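Local coordinates for phosphotriesterase family protein (Listeria monocytogenes serotype 4b str. H7858, PDB 3PNZ) that probably hydrolyses phosphorylated sugar lactones at a two-zinc centre, as an amidohydrolase-fold lactonase of the phosphotriesterase family, at residues F3-Y8 with N137-G142; A246-R251 with K293-R298. All blocks are in the same frame, centred on the assembly; numbering follows the deposited sequence.

How the interactions relate
Both interactions fasten outer elements of the amidohydrolase (beta/alpha) barrel, and an arginine works at each, yet they lie on opposite sides of the chain's centre. Their centres are 33 Å apart and their nearest atoms about 19 Å, so they do not touch. Interaction 1 ties the N-terminal hairpin to the C-terminal end of helix 128-140, whereas interaction 2 joins the first turn of helix 248-260 to helix 289-305. None of the zinc ligands, H22, H24, carboxylated K154, H187, H215 and D272, belongs to either contact. Helix 128-140 does, however, lead into strand 150-152, just before K154, the ligand shared by both zinc ions.

Interaction 1. Residues F3-Y8 with N137-G142; sequences FIRTFY and NEVENG
R5 reaches from strand 4-6 to the last turn of helix 128-140, where a single nitrogen, NH1, is shared between the backbone oxygen of V139 and the carboxylate of E140. The arginine begins extended, with CG anti to the backbone N (chi1 175°), and bends only at chi3, which brings the edge of the guanidinium to the helix. R5 NH1 donates a hydrogen bond to V139 O (3.0 Å), the acceptor being somewhat tilted from the guanidinium plane and the nitrogen standing above the carbonyl plane. R5 NH1 is also 3.1 Å from E140 OE1, in a salt bridge with an N-H...O angle of 152°.

The two charged side chains cross at about a right angle. E140 OE1 lies in the plane of the guanidinium, but is itself approached from above the carboxylate plane, the two flat groups being 56° apart. E140 starts out pointing away from the strand and folds back through its bend at chi2, which delivers the carboxylate to R5. V139 CG1 lies alongside, 3.9 Å from R5 NH1, while the valine also packs on V153 and T180, a fitting role for a compact branched residue.

Arginine suits this buried place because its several N-H groups point different ways: NE forms a salt bridge to D10 in the partner strand of the hairpin while NH1 serves the helix. A positive charge beside the V139 carbonyl, in the last turn of the helix, should also be electrostatically favourable. Just beyond, G142 leaves helical geometry with a positive phi, and its N, like that of N141, bonds to N137 O. An arginine thus bridges the N-terminal beta hairpin (strands 4-6 and 9-11) and an outer helix of the TIM barrel, at the helix end that leads toward strand 150-152.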
loop_
_atom_site.group_PDB
_atom_site.type_symbol
_atom_site.label_atom_id
_atom_site.label_comp_id
_atom_site.label_asym_id
_atom_site.label_seq_id
_atom_site.Cartn_x
_atom_site.Cartn_y
_atom_site.Cartn_z
ATOM N N PHE A 3 15.981 9.356 -2.218
ATOM C CA PHE A 3 15.109 9.838 -1.152
ATOM C C PHE A 3 13.790 9.082 -1.122
ATOM O O PHE A 3 13.442 8.397 -2.081
ATOM C CB PHE A 3 14.802 11.321 -1.369
ATOM C CG PHE A 3 14.128 11.608 -2.678
ATOM C CD1 PHE A 3 12.741 11.555 -2.792
ATOM C CD2 PHE A 3 14.872 11.921 -3.800
ATOM C CE1 PHE A 3 12.115 11.816 -4.007
ATOM C CE2 PHE A 3 14.254 12.178 -5.012
ATOM C CZ PHE A 3 12.867 12.126 -5.113
ATOM N N ILE A 4 13.065 9.225 -0.016
ATOM C CA ILE A 4 11.670 8.788 0.075
ATOM C C ILE A 4 10.778 10.028 0.154
ATOM O O ILE A 4 11.063 10.966 0.916
ATOM C CB ILE A 4 11.436 7.881 1.310
ATOM C CG1 ILE A 4 12.162 6.549 1.127
ATOM C CG2 ILE A 4 9.943 7.641 1.526
ATOM C CD1 ILE A 4 13.084 6.195 2.250
ATOM N N ARG A 5 9.712 10.043 -0.643
ATOM C CA ARG A 5 8.840 11.205 -0.727
ATOM C C ARG A 5 7.668 11.086 0.239
ATOM O O ARG A 5 6.781 10.239 0.067
ATOM C CB ARG A 5 8.347 11.412 -2.164
ATOM C CG ARG A 5 7.334 12.526 -2.330
ATOM C CD ARG A 5 7.362 13.113 -3.739
ATOM N NE ARG A 5 8.660 13.735 -4.013
ATOM C CZ ARG A 5 9.039 14.213 -5.192
ATOM N NH1 ARG A 5 8.225 14.160 -6.237
ATOM N NH2 ARG A 5 10.247 14.742 -5.325
ATOM N N THR A 6 7.686 11.923 1.272
ATOM C CA THR A 6 6.611 11.951 2.263
ATOM C C THR A 6 5.771 13.214 2.077
ATOM O O THR A 6 6.147 14.117 1.340
ATOM C CB THR A 6 7.141 11.919 3.715
ATOM O OG1 THR A 6 7.689 13.195 4.061
ATOM C CG2 THR A 6 8.195 10.816 3.914
ATOM N N PHE A 7 4.625 13.268 2.750
ATOM C CA PHE A 7 3.743 14.423 2.668
ATOM C C PHE A 7 4.473 15.719 3.014
ATOM O O PHE A 7 4.170 16.766 2.448
ATOM C CB PHE A 7 2.551 14.258 3.611
ATOM C CG PHE A 7 1.386 13.521 3.002
ATOM C CD1 PHE A 7 1.554 12.734 1.875
ATOM C CD2 PHE A 7 0.120 13.628 3.558
ATOM C CE1 PHE A 7 0.475 12.061 1.314
ATOM C CE2 PHE A 7 -0.959 12.953 3.013
ATOM C CZ PHE A 7 -0.782 12.169 1.892
ATOM N N TYR A 8 5.419 15.647 3.943
ATOM C CA TYR A 8 6.109 16.858 4.399
ATOM C C TYR A 8 7.572 16.949 3.968
ATOM O O TYR A 8 8.380 17.620 4.618
ATOM C CB TYR A 8 5.967 17.033 5.913
ATOM C CG TYR A 8 4.613 17.581 6.288
ATOM C CD1 TYR A 8 4.333 18.937 6.146
ATOM C CD2 TYR A 8 3.604 16.747 6.760
ATOM C CE1 TYR A 8 3.093 19.448 6.469
ATOM C CE2 TYR A 8 2.357 17.253 7.090
ATOM C CZ TYR A 8 2.110 18.605 6.944
ATOM O OH TYR A 8 0.876 19.124 7.266
ATOM N N ASN A 137 1.378 13.826 -12.128
ATOM C CA ASN A 137 1.035 15.069 -11.440
ATOM C C ASN A 137 0.795 14.855 -9.947
ATOM O O ASN A 137 1.113 15.721 -9.133
ATOM C CB ASN A 137 -0.168 15.744 -12.106
ATOM C CG ASN A 137 0.178 16.339 -13.472
ATOM O OD1 ASN A 137 1.347 16.587 -13.779
ATOM N ND2 ASN A 137 -0.840 16.566 -14.296
ATOM N N GLU A 138 0.250 13.693 -9.579
ATOM C CA GLU A 138 0.056 13.377 -8.162
ATOM C C GLU A 138 1.389 13.242 -7.421
ATOM O O GLU A 138 1.500 13.598 -6.244
ATOM C CB GLU A 138 -0.804 12.110 -7.992
ATOM C CG GLU A 138 -2.242 12.303 -8.434
ATOM C CD GLU A 138 -3.196 11.248 -7.882
ATOM O OE1 GLU A 138 -2.857 10.042 -7.908
ATOM O OE2 GLU A 138 -4.297 11.630 -7.430
ATOM N N VAL A 139 2.402 12.738 -8.121
ATOM C CA VAL A 139 3.720 12.531 -7.538
ATOM C C VAL A 139 4.539 13.823 -7.517
ATOM O O VAL A 139 5.239 14.107 -6.550
ATOM C CB VAL A 139 4.509 11.474 -8.325
ATOM C CG1 VAL A 139 5.959 11.422 -7.864
ATOM C CG2 VAL A 139 3.849 10.102 -8.160
ATOM N N GLU A 140 4.429 14.594 -8.592
ATOM C CA GLU A 140 5.296 15.760 -8.794
ATOM C C GLU A 140 4.716 17.082 -8.295
ATOM O O GLU A 140 5.463 17.972 -7.881
ATOM C CB GLU A 140 5.678 15.873 -10.270
ATOM C CG GLU A 140 6.449 14.673 -10.797
ATOM C CD GLU A 140 7.870 14.564 -10.254
ATOM O OE1 GLU A 140 8.158 15.095 -9.158
ATOM O OE2 GLU A 140 8.713 13.941 -10.935
ATOM N N ASN A 141 3.393 17.214 -8.335
ATOM C CA ASN A 141 2.732 18.455 -7.947
ATOM C C ASN A 141 1.956 18.335 -6.641
ATOM O O ASN A 141 2.056 19.191 -5.762
ATOM C CB ASN A 141 1.796 18.927 -9.062
ATOM C CG ASN A 141 2.532 19.236 -10.351
ATOM O OD1 ASN A 141 3.732 19.489 -10.342
ATOM N ND2 ASN A 141 1.815 19.217 -11.466
ATOM N N GLY A 142 1.163 17.275 -6.521
ATOM C CA GLY A 142 0.404 17.037 -5.309
ATOM C C GLY A 142 -0.846 16.210 -5.546
ATOM O O GLY A 142 -1.353 16.124 -6.665
#

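Interaction 2. Residues A246-R251 with K293-R298; sequences APESAR and KKWVPR
E248 and W295 meet where two outer helices of the TIM barrel, 248-260 and 289-305, pack near the start of the first. Hydrogen bonding and charge centre on the E248 carboxylate. W295 NE1 gives a weak, bent bond to E248 OE1 (3.0 Å, 133°). The acid comes in at the edge of the indole, with the carboxylate and ring planes almost perpendicular, at 86°. With CG anti to the backbone N (chi1 -158°), the chain brings CG into the ring plane, 3.6 Å from W295 NE1, and the bend at chi2 then turns the carboxylate to the N-H.

One turn on, R251 takes the same carboxylate side-on: NE bonds to E248 OE1 at 3.0 Å and NH2 to E248 OE2 at 2.9 Å, both from above the carboxylate plane. Since A241 N also bonds to OE2, this buried acid is held by four donors, which should favour its charged form. Glutamate suits the first turn of a helix, where the dipole would add to that preference.

Apolar packing surrounds the indole. Tryptophan offers both an N-H and a large apolar surface, and its side chain touches I252 and I255 of the first helix and F318 of helix 310-325.

The last group is cation against aliphatic chain. R298 salt-bridges E302 through NH1 and lays one guanidinium face over E248, whose CB is 3.7 Å from R298 NH2, while S249 CA is 3.6 Å from R298 NH1.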
loop_
_atom_site.group_PDB
_atom_site.type_symbol
_atom_site.label_atom_id
_atom_site.label_comp_id
_atom_site.label_asym_id
_atom_site.label_seq_id
_atom_site.Cartn_x
_atom_site.Cartn_y
_atom_site.Cartn_z
ATOM N N ALA A 246 -6.669 -16.304 7.387
ATOM C CA ALA A 246 -5.728 -17.348 7.785
ATOM C C ALA A 246 -5.320 -17.134 9.229
ATOM O O ALA A 246 -5.346 -16.009 9.710
ATOM C CB ALA A 246 -4.491 -17.319 6.888
ATOM N N PRO A 247 -4.933 -18.213 9.930
ATOM C CA PRO A 247 -4.378 -18.029 11.278
ATOM C C PRO A 247 -3.015 -17.370 11.161
ATOM O O PRO A 247 -2.355 -17.501 10.125
ATOM C CB PRO A 247 -4.226 -19.462 11.795
ATOM C CG PRO A 247 -4.131 -20.306 10.559
ATOM C CD PRO A 247 -4.997 -19.633 9.540
ATOM N N GLU A 248 -2.601 -16.668 12.201
ATOM C CA GLU A 248 -1.332 -15.959 12.151
ATOM C C GLU A 248 -0.171 -16.904 11.872
ATOM O O GLU A 248 0.770 -16.549 11.160
ATOM C CB GLU A 248 -1.085 -15.198 13.454
ATOM C CG GLU A 248 -0.108 -14.063 13.261
ATOM C CD GLU A 248 -0.560 -13.131 12.154
ATOM O OE1 GLU A 248 0.207 -12.943 11.184
ATOM O OE2 GLU A 248 -1.692 -12.608 12.248
ATOM N N SER A 249 -0.225 -18.097 12.453
ATOM C CA SER A 249 0.793 -19.109 12.214
ATOM C C SER A 249 1.030 -19.380 10.731
ATOM O O SER A 249 2.156 -19.665 10.323
ATOM C CB SER A 249 0.413 -20.416 12.915
ATOM O OG SER A 249 -0.938 -20.751 12.633
ATOM N N ALA A 250 -0.028 -19.318 9.928
ATOM C CA ALA A 250 0.098 -19.594 8.498
ATOM C C ALA A 250 0.844 -18.473 7.779
ATOM O O ALA A 250 1.685 -18.733 6.911
ATOM C CB ALA A 250 -1.271 -19.820 7.863
ATOM N N ARG A 251 0.539 -17.229 8.133
ATOM C CA ARG A 251 1.284 -16.105 7.562
ATOM C C ARG A 251 2.755 -16.194 7.967
ATOM O O ARG A 251 3.660 -16.042 7.135
ATOM C CB ARG A 251 0.670 -14.760 7.974
ATOM C CG ARG A 251 -0.609 -14.399 7.202
ATOM C CD ARG A 251 -1.219 -13.079 7.673
ATOM N NE ARG A 251 -1.852 -13.238 8.980
ATOM C CZ ARG A 251 -3.114 -13.623 9.149
ATOM N NH1 ARG A 251 -3.888 -13.868 8.093
ATOM N NH2 ARG A 251 -3.603 -13.756 10.374
ATOM N N LYS A 293 2.973 -3.797 18.798
ATOM C CA LYS A 293 2.793 -4.158 20.205
ATOM C C LYS A 293 2.735 -5.663 20.453
ATOM O O LYS A 293 3.329 -6.165 21.408
ATOM C CB LYS A 293 1.533 -3.489 20.754
ATOM C CG LYS A 293 1.361 -3.587 22.258
ATOM C CD LYS A 293 0.102 -2.850 22.688
ATOM C CE LYS A 293 -0.024 -2.788 24.201
ATOM N NZ LYS A 293 -1.246 -2.031 24.604
ATOM N N LYS A 294 2.037 -6.383 19.580
ATOM C CA LYS A 294 1.750 -7.795 19.810
ATOM C C LYS A 294 2.356 -8.750 18.776
ATOM O O LYS A 294 2.879 -9.815 19.133
ATOM C CB LYS A 294 0.233 -8.000 19.888
ATOM C CG LYS A 294 -0.435 -7.203 21.008
ATOM C CD LYS A 294 -1.944 -7.425 21.017
ATOM C CE LYS A 294 -2.627 -6.616 22.115
ATOM N NZ LYS A 294 -4.118 -6.696 22.022
ATOM N N TRP A 295 2.285 -8.395 17.495
ATOM C CA TRP A 295 2.791 -9.307 16.469
ATOM C C TRP A 295 4.308 -9.438 16.507
ATOM O O TRP A 295 4.851 -10.537 16.403
ATOM C CB TRP A 295 2.327 -8.892 15.073
ATOM C CG TRP A 295 2.646 -9.904 13.999
ATOM C CD1 TRP A 295 1.870 -10.973 13.620
ATOM C CD2 TRP A 295 3.806 -9.932 13.150
ATOM N NE1 TRP A 295 2.482 -11.663 12.599
ATOM C CE2 TRP A 295 3.667 -11.044 12.289
ATOM C CE3 TRP A 295 4.943 -9.124 13.028
ATOM C CZ2 TRP A 295 4.622 -11.371 11.331
ATOM C CZ3 TRP A 295 5.897 -9.454 12.068
ATOM C CH2 TRP A 295 5.727 -10.563 11.230
ATOM N N VAL A 296 4.990 -8.311 16.659
ATOM C CA VAL A 296 6.450 -8.312 16.666
ATOM C C VAL A 296 7.034 -9.242 17.746
ATOM O O VAL A 296 7.852 -10.102 17.441
ATOM C CB VAL A 296 7.012 -6.871 16.753
ATOM C CG1 VAL A 296 8.477 -6.887 17.178
ATOM C CG2 VAL A 296 6.842 -6.172 15.413
ATOM N N PRO A 297 6.606 -9.084 19.008
ATOM C CA PRO A 297 7.147 -9.979 20.036
ATOM C C PRO A 297 6.848 -11.449 19.753
ATOM O O PRO A 297 7.686 -12.308 20.010
ATOM C CB PRO A 297 6.443 -9.514 21.316
ATOM C CG PRO A 297 6.071 -8.100 21.053
ATOM C CD PRO A 297 5.751 -8.031 19.582
ATOM N N ARG A 298 5.669 -11.743 19.218
ATOM C CA ARG A 298 5.351 -13.133 18.903
ATOM C C ARG A 298 6.215 -13.646 17.764
ATOM O O ARG A 298 6.750 -14.756 17.831
ATOM C CB ARG A 298 3.878 -13.311 18.555
ATOM C CG ARG A 298 3.570 -14.762 18.210
ATOM C CD ARG A 298 2.554 -14.874 17.125
ATOM N NE ARG A 298 2.662 -16.150 16.424
ATOM C CZ ARG A 298 1.630 -16.934 16.147
ATOM N NH1 ARG A 298 1.819 -18.073 15.489
ATOM N NH2 ARG A 298 0.413 -16.577 16.539
#